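Local structure of integral membrane indolylacetylinositol arabinosyltransferase EmbC (Mycolicibacterium smegmatis, 7BVE) at residues Lys149-Phe154 / Arg171-Gly176; Lys600-Arg605 / Arg670-Asp675; Gly770-Val775 / Gly834-Gly839. The protein is a membrane-embedded arabinosyltransferase that probably polymerises arabinose into the arabinan of the mycobacterial cell wall, and is bound here to the drug ethambutol. All coordinates share one frame; numbering follows the deposited sequence.

Interaction 1 (Lys149-Phe154 / Arg171-Gly176); sequences KVTGEF and RGERSG
Thr151 and Glu173 face each other as a non-hydrogen-bonded pair where strands 149-154 and 171-175 run antiparallel, their axes 4.9 Å apart. In the flanking hydrogen-bonded pairs, Gly152 N reaches Gly172 O at 3.1 Å, and Arg174 N reaches Val150 O at 3.2 Å; the return bond of each pair is weak.

Thr151, Glu153, Arg171 and Glu173 send their side chains to one face. With chi1 at -65° and a bend at chi3 (70°), Arg171 leans along the strand toward Glu173, which sets NE between the two carboxylates. Glu173 OE2 sits over one face of the guanidinium, 3.1 Å from Arg171 NE but well out of its plane. Glu153, fully extended, lays CG against Arg171 CG at 3.8 Å and makes a long, oblique salt bridge. Thr151 OG1 meets the guanidinium edge, accepting a weak bond from Arg171 NH1.

On the other face Val150 CG2 packs on Arg174 CB, and both side chains touch Phe179, while the glycine pair adds no bulk. Strand 171-175 is the outermost of its sheet within the chain, in the concanavalin-like domain. Since Arg171 points no N-H at either carboxylate, charge alone holds this network of one arginine and two acids.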
loop_
_atom_site.group_PDB
_atom_site.type_symbol
_atom_site.label_atom_id
_atom_site.label_comp_id
_atom_site.label_asym_id
_atom_site.label_seq_id
_atom_site.Cartn_x
_atom_site.Cartn_y
_atom_site.Cartn_z
ATOM N N LYS A 149 32.730 12.025 25.777
ATOM C CA LYS A 149 32.387 12.762 26.984
ATOM C C LYS A 149 32.531 14.264 26.768
ATOM O O LYS A 149 33.403 14.714 26.023
ATOM C CB LYS A 149 33.250 12.311 28.170
ATOM C CG LYS A 149 34.735 12.537 28.001
ATOM C CD LYS A 149 35.496 12.115 29.236
ATOM C CE LYS A 149 36.982 12.373 29.069
ATOM N NZ LYS A 149 37.763 11.966 30.269
ATOM N N VAL A 150 31.649 15.024 27.414
ATOM C CA VAL A 150 31.766 16.470 27.540
ATOM C C VAL A 150 32.041 16.776 29.003
ATOM O O VAL A 150 31.716 15.968 29.878
ATOM C CB VAL A 150 30.504 17.201 27.046
ATOM C CG1 VAL A 150 30.280 16.922 25.584
ATOM C CG2 VAL A 150 29.297 16.780 27.828
ATOM N N THR A 151 32.662 17.921 29.269
ATOM C CA THR A 151 33.144 18.220 30.615
ATOM C C THR A 151 33.338 19.719 30.781
ATOM O O THR A 151 33.934 20.368 29.923
ATOM C CB THR A 151 34.435 17.450 30.920
ATOM O OG1 THR A 151 35.019 17.929 32.138
ATOM C CG2 THR A 151 35.436 17.500 29.780
ATOM N N GLY A 152 32.807 20.270 31.869
ATOM C CA GLY A 152 33.040 21.656 32.215
ATOM C C GLY A 152 33.605 21.796 33.609
ATOM O O GLY A 152 33.461 20.908 34.439
ATOM N N GLU A 153 34.254 22.933 33.862
ATOM C CA GLU A 153 34.909 23.141 35.149
ATOM C C GLU A 153 35.161 24.604 35.478
ATOM O O GLU A 153 35.863 25.289 34.735
ATOM C CB GLU A 153 36.246 22.405 35.193
ATOM C CG GLU A 153 36.969 22.578 36.510
ATOM C CD GLU A 153 38.278 21.830 36.567
ATOM O OE1 GLU A 153 38.635 21.177 35.567
ATOM O OE2 GLU A 153 38.954 21.906 37.613
ATOM N N PHE A 154 34.629 25.084 36.599
ATOM C CA PHE A 154 34.983 26.393 37.148
ATOM C C PHE A 154 36.270 26.218 37.943
ATOM O O PHE A 154 36.261 25.655 39.039
ATOM C CB PHE A 154 33.869 26.947 38.027
ATOM C CG PHE A 154 32.650 27.405 37.277
ATOM C CD1 PHE A 154 32.595 28.673 36.722
ATOM C CD2 PHE A 154 31.550 26.583 37.153
ATOM C CE1 PHE A 154 31.471 29.109 36.053
ATOM C CE2 PHE A 154 30.421 27.011 36.476
ATOM C CZ PHE A 154 30.386 28.278 35.922
ATOM N N ARG A 171 32.758 20.324 38.998
ATOM C CA ARG A 171 32.875 19.897 37.615
ATOM C C ARG A 171 31.530 19.342 37.176
ATOM O O ARG A 171 30.538 19.409 37.905
ATOM C CB ARG A 171 33.965 18.836 37.443
ATOM C CG ARG A 171 35.371 19.317 37.721
ATOM C CD ARG A 171 36.394 18.228 37.520
ATOM N NE ARG A 171 36.544 17.892 36.111
ATOM C CZ ARG A 171 37.294 16.895 35.658
ATOM N NH1 ARG A 171 37.375 16.666 34.355
ATOM N NH2 ARG A 171 37.970 16.130 36.505
ATOM N N GLY A 172 31.505 18.782 35.977
ATOM C CA GLY A 172 30.329 18.100 35.489
ATOM C C GLY A 172 30.655 17.372 34.210
ATOM O O GLY A 172 31.232 17.961 33.300
ATOM N N GLU A 173 30.303 16.097 34.125
ATOM C CA GLU A 173 30.612 15.289 32.959
ATOM C C GLU A 173 29.357 14.568 32.503
ATOM O O GLU A 173 28.474 14.251 33.300
ATOM C CB GLU A 173 31.720 14.272 33.247
ATOM C CG GLU A 173 33.082 14.882 33.511
ATOM C CD GLU A 173 33.282 15.269 34.960
ATOM O OE1 GLU A 173 32.396 14.969 35.782
ATOM O OE2 GLU A 173 34.324 15.876 35.281
ATOM N N ARG A 174 29.277 14.327 31.199
ATOM C CA ARG A 174 28.184 13.562 30.611
ATOM C C ARG A 174 28.792 12.550 29.652
ATOM O O ARG A 174 29.418 12.933 28.662
ATOM C CB ARG A 174 27.187 14.464 29.889
ATOM C CG ARG A 174 26.456 15.446 30.779
ATOM C CD ARG A 174 25.545 14.731 31.752
ATOM N NE ARG A 174 24.706 15.660 32.502
ATOM C CZ ARG A 174 25.072 16.252 33.633
ATOM N NH1 ARG A 174 26.272 16.028 34.147
ATOM N NH2 ARG A 174 24.240 17.078 34.248
ATOM N N SER A 175 28.616 11.267 29.943
ATOM C CA SER A 175 29.194 10.196 29.147
ATOM C C SER A 175 28.119 9.191 28.760
ATOM O O SER A 175 26.985 9.238 29.238
ATOM C CB SER A 175 30.322 9.500 29.909
ATOM O OG SER A 175 31.365 10.411 30.198
ATOM N N GLY A 176 28.493 8.269 27.877
ATOM C CA GLY A 176 27.571 7.242 27.442
ATOM C C GLY A 176 26.667 7.642 26.302
ATOM O O GLY A 176 25.762 6.881 25.948
#

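Interaction 2 (Lys600-Arg605 / Arg670-Asp675); sequences KSRRNR and RDVSPD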
loop_
_atom_site.group_PDB
_atom_site.type_symbol
_atom_site.label_atom_id
_atom_site.label_comp_id
_atom_site.label_asym_id
_atom_site.label_seq_id
_atom_site.Cartn_x
_atom_site.Cartn_y
_atom_site.Cartn_z
ATOM N N LYS A 600 0.171 -21.996 -34.776
ATOM C CA LYS A 600 -0.595 -22.496 -35.909
ATOM C C LYS A 600 -2.105 -22.378 -35.757
ATOM O O LYS A 600 -2.807 -22.384 -36.771
ATOM C CB LYS A 600 -0.257 -23.963 -36.157
ATOM C CG LYS A 600 1.180 -24.238 -36.542
ATOM C CD LYS A 600 1.475 -23.748 -37.943
ATOM C CE LYS A 600 2.854 -24.190 -38.391
ATOM N NZ LYS A 600 3.168 -23.713 -39.763
ATOM N N SER A 601 -2.633 -22.293 -34.542
ATOM C CA SER A 601 -4.072 -22.289 -34.323
ATOM C C SER A 601 -4.546 -20.874 -34.047
ATOM O O SER A 601 -3.951 -20.169 -33.230
ATOM C CB SER A 601 -4.450 -23.183 -33.151
ATOM O OG SER A 601 -4.012 -22.595 -31.948
ATOM N N ARG A 602 -5.637 -20.475 -34.701
ATOM C CA ARG A 602 -6.141 -19.120 -34.535
ATOM C C ARG A 602 -6.900 -18.933 -33.229
ATOM O O ARG A 602 -7.150 -17.787 -32.830
ATOM C CB ARG A 602 -7.006 -18.755 -35.733
ATOM C CG ARG A 602 -8.244 -19.573 -35.862
ATOM C CD ARG A 602 -8.935 -19.305 -37.179
ATOM N NE ARG A 602 -9.241 -17.891 -37.352
ATOM C CZ ARG A 602 -9.756 -17.367 -38.457
ATOM N NH1 ARG A 602 -10.074 -18.147 -39.480
ATOM N NH2 ARG A 602 -9.987 -16.064 -38.527
ATOM N N ARG A 603 -7.252 -20.029 -32.556
ATOM C CA ARG A 603 -7.759 -19.976 -31.188
ATOM C C ARG A 603 -6.733 -19.337 -30.259
ATOM O O ARG A 603 -7.052 -18.423 -29.486
ATOM C CB ARG A 603 -8.106 -21.402 -30.746
ATOM C CG ARG A 603 -8.932 -21.594 -29.479
ATOM C CD ARG A 603 -8.099 -21.791 -28.229
ATOM N NE ARG A 603 -7.077 -22.820 -28.386
ATOM C CZ ARG A 603 -7.280 -24.123 -28.245
ATOM N NH1 ARG A 603 -6.274 -24.966 -28.411
ATOM N NH2 ARG A 603 -8.480 -24.584 -27.942
ATOM N N ASN A 604 -5.476 -19.777 -30.365
ATOM C CA ASN A 604 -4.414 -19.264 -29.508
ATOM C C ASN A 604 -4.070 -17.821 -29.846
ATOM O O ASN A 604 -3.779 -17.017 -28.952
ATOM C CB ASN A 604 -3.178 -20.144 -29.643
ATOM C CG ASN A 604 -3.382 -21.523 -29.083
ATOM O OD1 ASN A 604 -4.006 -21.700 -28.046
ATOM N ND2 ASN A 604 -2.840 -22.514 -29.762
ATOM N N ARG A 605 -4.116 -17.471 -31.129
ATOM C CA ARG A 605 -3.821 -16.104 -31.534
ATOM C C ARG A 605 -4.906 -15.139 -31.074
ATOM O O ARG A 605 -4.607 -14.006 -30.671
ATOM C CB ARG A 605 -3.640 -16.041 -33.045
ATOM C CG ARG A 605 -2.391 -16.741 -33.529
ATOM C CD ARG A 605 -2.054 -16.298 -34.918
ATOM N NE ARG A 605 -3.012 -16.748 -35.911
ATOM C CZ ARG A 605 -2.850 -17.840 -36.642
ATOM N NH1 ARG A 605 -3.760 -18.187 -37.529
ATOM N NH2 ARG A 605 -1.761 -18.573 -36.501
ATOM N N ARG A 670 -12.538 -24.709 -36.474
ATOM C CA ARG A 670 -12.215 -23.965 -37.683
ATOM C C ARG A 670 -10.797 -23.413 -37.610
ATOM O O ARG A 670 -10.271 -23.143 -36.526
ATOM C CB ARG A 670 -13.206 -22.818 -37.906
ATOM C CG ARG A 670 -14.639 -23.271 -38.105
ATOM C CD ARG A 670 -14.772 -24.079 -39.382
ATOM N NE ARG A 670 -14.450 -23.281 -40.561
ATOM C CZ ARG A 670 -14.154 -23.791 -41.751
ATOM N NH1 ARG A 670 -13.871 -22.988 -42.769
ATOM N NH2 ARG A 670 -14.138 -25.107 -41.925
ATOM N N ASP A 671 -10.183 -23.251 -38.783
ATOM C CA ASP A 671 -8.850 -22.677 -38.936
ATOM C C ASP A 671 -8.878 -21.620 -40.038
ATOM O O ASP A 671 -9.940 -21.213 -40.515
ATOM C CB ASP A 671 -7.801 -23.755 -39.232
ATOM C CG ASP A 671 -7.461 -24.585 -38.014
ATOM O OD1 ASP A 671 -7.534 -24.051 -36.886
ATOM O OD2 ASP A 671 -7.116 -25.771 -38.184
ATOM N N VAL A 672 -7.689 -21.178 -40.448
ATOM C CA VAL A 672 -7.550 -19.984 -41.277
ATOM C C VAL A 672 -6.799 -20.245 -42.582
ATOM O O VAL A 672 -6.969 -19.472 -43.540
ATOM C CB VAL A 672 -6.872 -18.843 -40.479
ATOM C CG1 VAL A 672 -5.387 -19.101 -40.305
ATOM C CG2 VAL A 672 -7.151 -17.457 -41.061
ATOM N N SER A 673 -6.030 -21.333 -42.675
ATOM C CA SER A 673 -5.045 -21.482 -43.750
ATOM C C SER A 673 -5.615 -21.674 -45.158
ATOM O O SER A 673 -4.949 -21.249 -46.115
ATOM C CB SER A 673 -4.044 -22.587 -43.368
ATOM O OG SER A 673 -4.632 -23.857 -43.158
ATOM N N PRO A 674 -6.789 -22.269 -45.387
ATOM C CA PRO A 674 -7.428 -22.086 -46.704
ATOM C C PRO A 674 -8.449 -20.954 -46.775
ATOM O O PRO A 674 -9.160 -20.873 -47.783
ATOM C CB PRO A 674 -8.125 -23.438 -46.919
ATOM C CG PRO A 674 -8.498 -23.863 -45.589
ATOM C CD PRO A 674 -7.395 -23.429 -44.689
ATOM N N ASP A 675 -8.535 -20.093 -45.762
ATOM C CA ASP A 675 -9.627 -19.127 -45.669
ATOM C C ASP A 675 -9.179 -17.682 -45.875
ATOM O O ASP A 675 -9.743 -16.980 -46.718
ATOM C CB ASP A 675 -10.330 -19.274 -44.315
ATOM C CG ASP A 675 -11.619 -18.479 -44.238
ATOM O OD1 ASP A 675 -12.605 -18.884 -44.886
ATOM O OD2 ASP A 675 -11.653 -17.461 -43.518
#
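Arg602 reaches Val672 because its CG lies between the backbone N and the carbonyl carbon (chi1 65°), its chain runs straight through chi2, and a turn at chi3 (-56°) then swings the guanidinium alongside the loop. Val672 presents CG2 to one face of the group, 3.4 Å from Arg602 NH1 and offset toward the rim. The other methyl faces a second arginine: Arg605, bent at chi3, brings NH1 to 3.3 Å from Val672 CG1, which lies at the edge of its guanidinium. A branched, compact valine suits this place, since each of its methyls meets a different arginine.

Polar contact is sparser. Asp671 O lies in the plane of the Arg602 guanidinium, at its edge, and accepts a weak bond from NH1 over 3.2 Å. Further back, the aliphatic part of Arg602 runs past the loop backbone, with CD 3.7 Å from Asp671 C. Asp675 OD2 approaches Arg602 NH1 to 4.4 Å, beyond a salt bridge; as Asp675 is poorly ordered, its attraction is probably diffuse. Arg602 also touches Phe665 of helix 647-668, whereas Arg676 brings a like charge close to its NH2.

Ser601 occupies the N-cap position, so the contact sits at the very start of helix 602-619, a member of the predicted transmembrane bundle. Here the loop that follows one membrane helix, 647-668, packs on the N-terminus of another, a loop-to-helix-start contact at the surface of the GT-C-type membrane region.

Interaction 3 (Gly770-Val775 / Gly834-Gly839); sequences GIPSDV and GSWRSG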
loop_
_atom_site.group_PDB
_atom_site.type_symbol
_atom_site.label_atom_id
_atom_site.label_comp_id
_atom_site.label_asym_id
_atom_site.label_seq_id
_atom_site.Cartn_x
_atom_site.Cartn_y
_atom_site.Cartn_z
ATOM N N GLY A 770 -10.273 41.311 15.493
ATOM C CA GLY A 770 -11.064 40.103 15.402
ATOM C C GLY A 770 -10.573 39.117 14.366
ATOM O O GLY A 770 -11.279 38.822 13.396
ATOM N N ILE A 771 -9.346 38.633 14.538
ATOM C CA ILE A 771 -8.836 37.469 13.817
ATOM C C ILE A 771 -8.216 36.539 14.855
ATOM O O ILE A 771 -7.707 37.016 15.880
ATOM C CB ILE A 771 -7.826 37.852 12.715
ATOM C CG1 ILE A 771 -6.602 38.572 13.274
ATOM C CG2 ILE A 771 -8.455 38.725 11.640
ATOM C CD1 ILE A 771 -5.512 38.735 12.259
ATOM N N PRO A 772 -8.285 35.217 14.673
ATOM C CA PRO A 772 -7.559 34.311 15.570
ATOM C C PRO A 772 -6.056 34.479 15.459
ATOM O O PRO A 772 -5.491 34.403 14.366
ATOM C CB PRO A 772 -8.000 32.922 15.101
ATOM C CG PRO A 772 -9.305 33.144 14.475
ATOM C CD PRO A 772 -9.227 34.487 13.818
ATOM N N SER A 773 -5.402 34.714 16.594
ATOM C CA SER A 773 -3.968 34.965 16.608
ATOM C C SER A 773 -3.140 33.694 16.510
ATOM O O SER A 773 -1.919 33.785 16.350
ATOM C CB SER A 773 -3.592 35.720 17.880
ATOM O OG SER A 773 -3.813 34.914 19.025
ATOM N N ASP A 774 -3.764 32.522 16.596
ATOM C CA ASP A 774 -3.026 31.267 16.694
ATOM C C ASP A 774 -2.838 30.586 15.340
ATOM O O ASP A 774 -1.740 30.119 15.024
ATOM C CB ASP A 774 -3.733 30.340 17.693
ATOM C CG ASP A 774 -5.212 30.163 17.395
ATOM O OD1 ASP A 774 -5.725 30.825 16.467
ATOM O OD2 ASP A 774 -5.862 29.361 18.096
ATOM N N VAL A 775 -3.893 30.529 14.530
ATOM C CA VAL A 775 -3.815 29.807 13.266
ATOM C C VAL A 775 -3.221 30.698 12.181
ATOM O O VAL A 775 -2.413 30.248 11.357
ATOM C CB VAL A 775 -5.208 29.277 12.879
ATOM C CG1 VAL A 775 -5.162 28.509 11.566
ATOM C CG2 VAL A 775 -5.774 28.407 13.994
ATOM N N GLY A 834 -12.129 42.330 9.951
ATOM C CA GLY A 834 -12.233 40.906 10.210
ATOM C C GLY A 834 -13.670 40.492 10.420
ATOM O O GLY A 834 -14.584 41.319 10.428
ATOM N N SER A 835 -13.857 39.180 10.574
ATOM C CA SER A 835 -15.187 38.620 10.778
ATOM C C SER A 835 -15.186 37.476 11.782
ATOM O O SER A 835 -15.976 36.537 11.648
ATOM C CB SER A 835 -15.788 38.134 9.467
ATOM O OG SER A 835 -17.032 37.513 9.698
ATOM N N TRP A 836 -14.313 37.525 12.780
ATOM C CA TRP A 836 -14.200 36.467 13.772
ATOM C C TRP A 836 -14.525 37.012 15.155
ATOM O O TRP A 836 -14.212 38.167 15.463
ATOM C CB TRP A 836 -12.797 35.875 13.785
ATOM C CG TRP A 836 -12.639 34.737 14.724
ATOM C CD1 TRP A 836 -13.086 33.462 14.550
ATOM C CD2 TRP A 836 -12.046 34.781 16.021
ATOM N NE1 TRP A 836 -12.767 32.697 15.644
ATOM C CE2 TRP A 836 -12.133 33.487 16.565
ATOM C CE3 TRP A 836 -11.431 35.788 16.771
ATOM C CZ2 TRP A 836 -11.627 33.171 17.823
ATOM C CZ3 TRP A 836 -10.929 35.473 18.018
ATOM C CH2 TRP A 836 -11.030 34.177 18.532
ATOM N N ARG A 837 -15.144 36.172 15.987
ATOM C CA ARG A 837 -15.459 36.503 17.371
ATOM C C ARG A 837 -15.606 35.222 18.180
ATOM O O ARG A 837 -15.861 34.151 17.624
ATOM C CB ARG A 837 -16.734 37.337 17.453
ATOM C CG ARG A 837 -17.972 36.591 17.043
ATOM C CD ARG A 837 -19.152 37.524 16.985
ATOM N NE ARG A 837 -18.997 38.490 15.904
ATOM C CZ ARG A 837 -19.382 38.264 14.653
ATOM N NH1 ARG A 837 -19.940 37.104 14.331
ATOM N NH2 ARG A 837 -19.203 39.189 13.722
ATOM N N SER A 838 -15.438 35.336 19.494
ATOM C CA SER A 838 -15.413 34.168 20.367
ATOM C C SER A 838 -16.731 33.919 21.088
ATOM O O SER A 838 -16.759 33.121 22.031
ATOM C CB SER A 838 -14.286 34.307 21.398
ATOM O OG SER A 838 -14.255 33.190 22.270
ATOM N N GLY A 839 -17.816 34.570 20.678
ATOM C CA GLY A 839 -19.104 34.340 21.301
ATOM C C GLY A 839 -20.122 33.755 20.345
ATOM O O GLY A 839 -19.818 32.820 19.599
#
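Pro772 puts CG and CD over one face of the Trp836 indole, and this is the tight half of the contact. Pro772 CG stands 3.5 Å from the centroid of the five-membered ring of Trp836 and only 7° off the ring normal, a CH-pi interaction over the face. The neighbouring ring carbon shares the work, with Pro772 CD 3.5 Å from Trp836 CG. Proline is apt here: its closed ring holds CG and CD in fixed positions against the electron-rich indole. The tryptophan is swung into place by a first torsion that sets CG opposite the backbone N (chi1 -177°), carrying the ring toward the 770-775 loop.

Backbone atoms complete the close part. Gly770 O comes to 3.3 Å from Trp836 CB and also accepts a weak, bent hydrogen bond from Trp836 N at 3.4 Å. Gly770 and Gly834 suit this close approach, having no side chain to stand between the two backbones.

Toward the ends the packing thins. Ile771 turns its side chain away to Ala819, leaving its carbonyl carbon 3.8 Å from Trp836 CE3. Beyond Pro772 the first loop bends off, and Ser773 to Val775 lie on the exposed side; Arg837 and the residues after it likewise diverge.

The indole also meets Trp937 edge-to-face, and Pro772 touches that same tryptophan, so Trp836 and Pro772 pack together against Trp937 in the C-terminal domain. Ser835, next in the chain to Trp836, has its side chain about 5 Å from the bound calcium ion. With just one weak hydrogen bond across it, the contact depends mainly on dispersion and CH-pi attraction between proline and indole, joining two loops close to a metal site.

The three contacts follow one another along the chain and belong to separate parts of the molecule. Interaction 1 lies in the concanavalin-like domain and interaction 3 in the C-terminal domain; their centres are about 49 Å apart, with nearest atoms about 35 Å apart. Interaction 2 joins loop and helix in the membrane region, its centre about 88 Å from that of interaction 1, on the opposite side of the chain's centre, and about 78 Å from that of interaction 3. None contributes a residue to the ethambutol pocket, which draws on both the membrane region and the C-terminal domain. Interaction 3 is the one with a ligand nearby, the calcium ion beside Ser835.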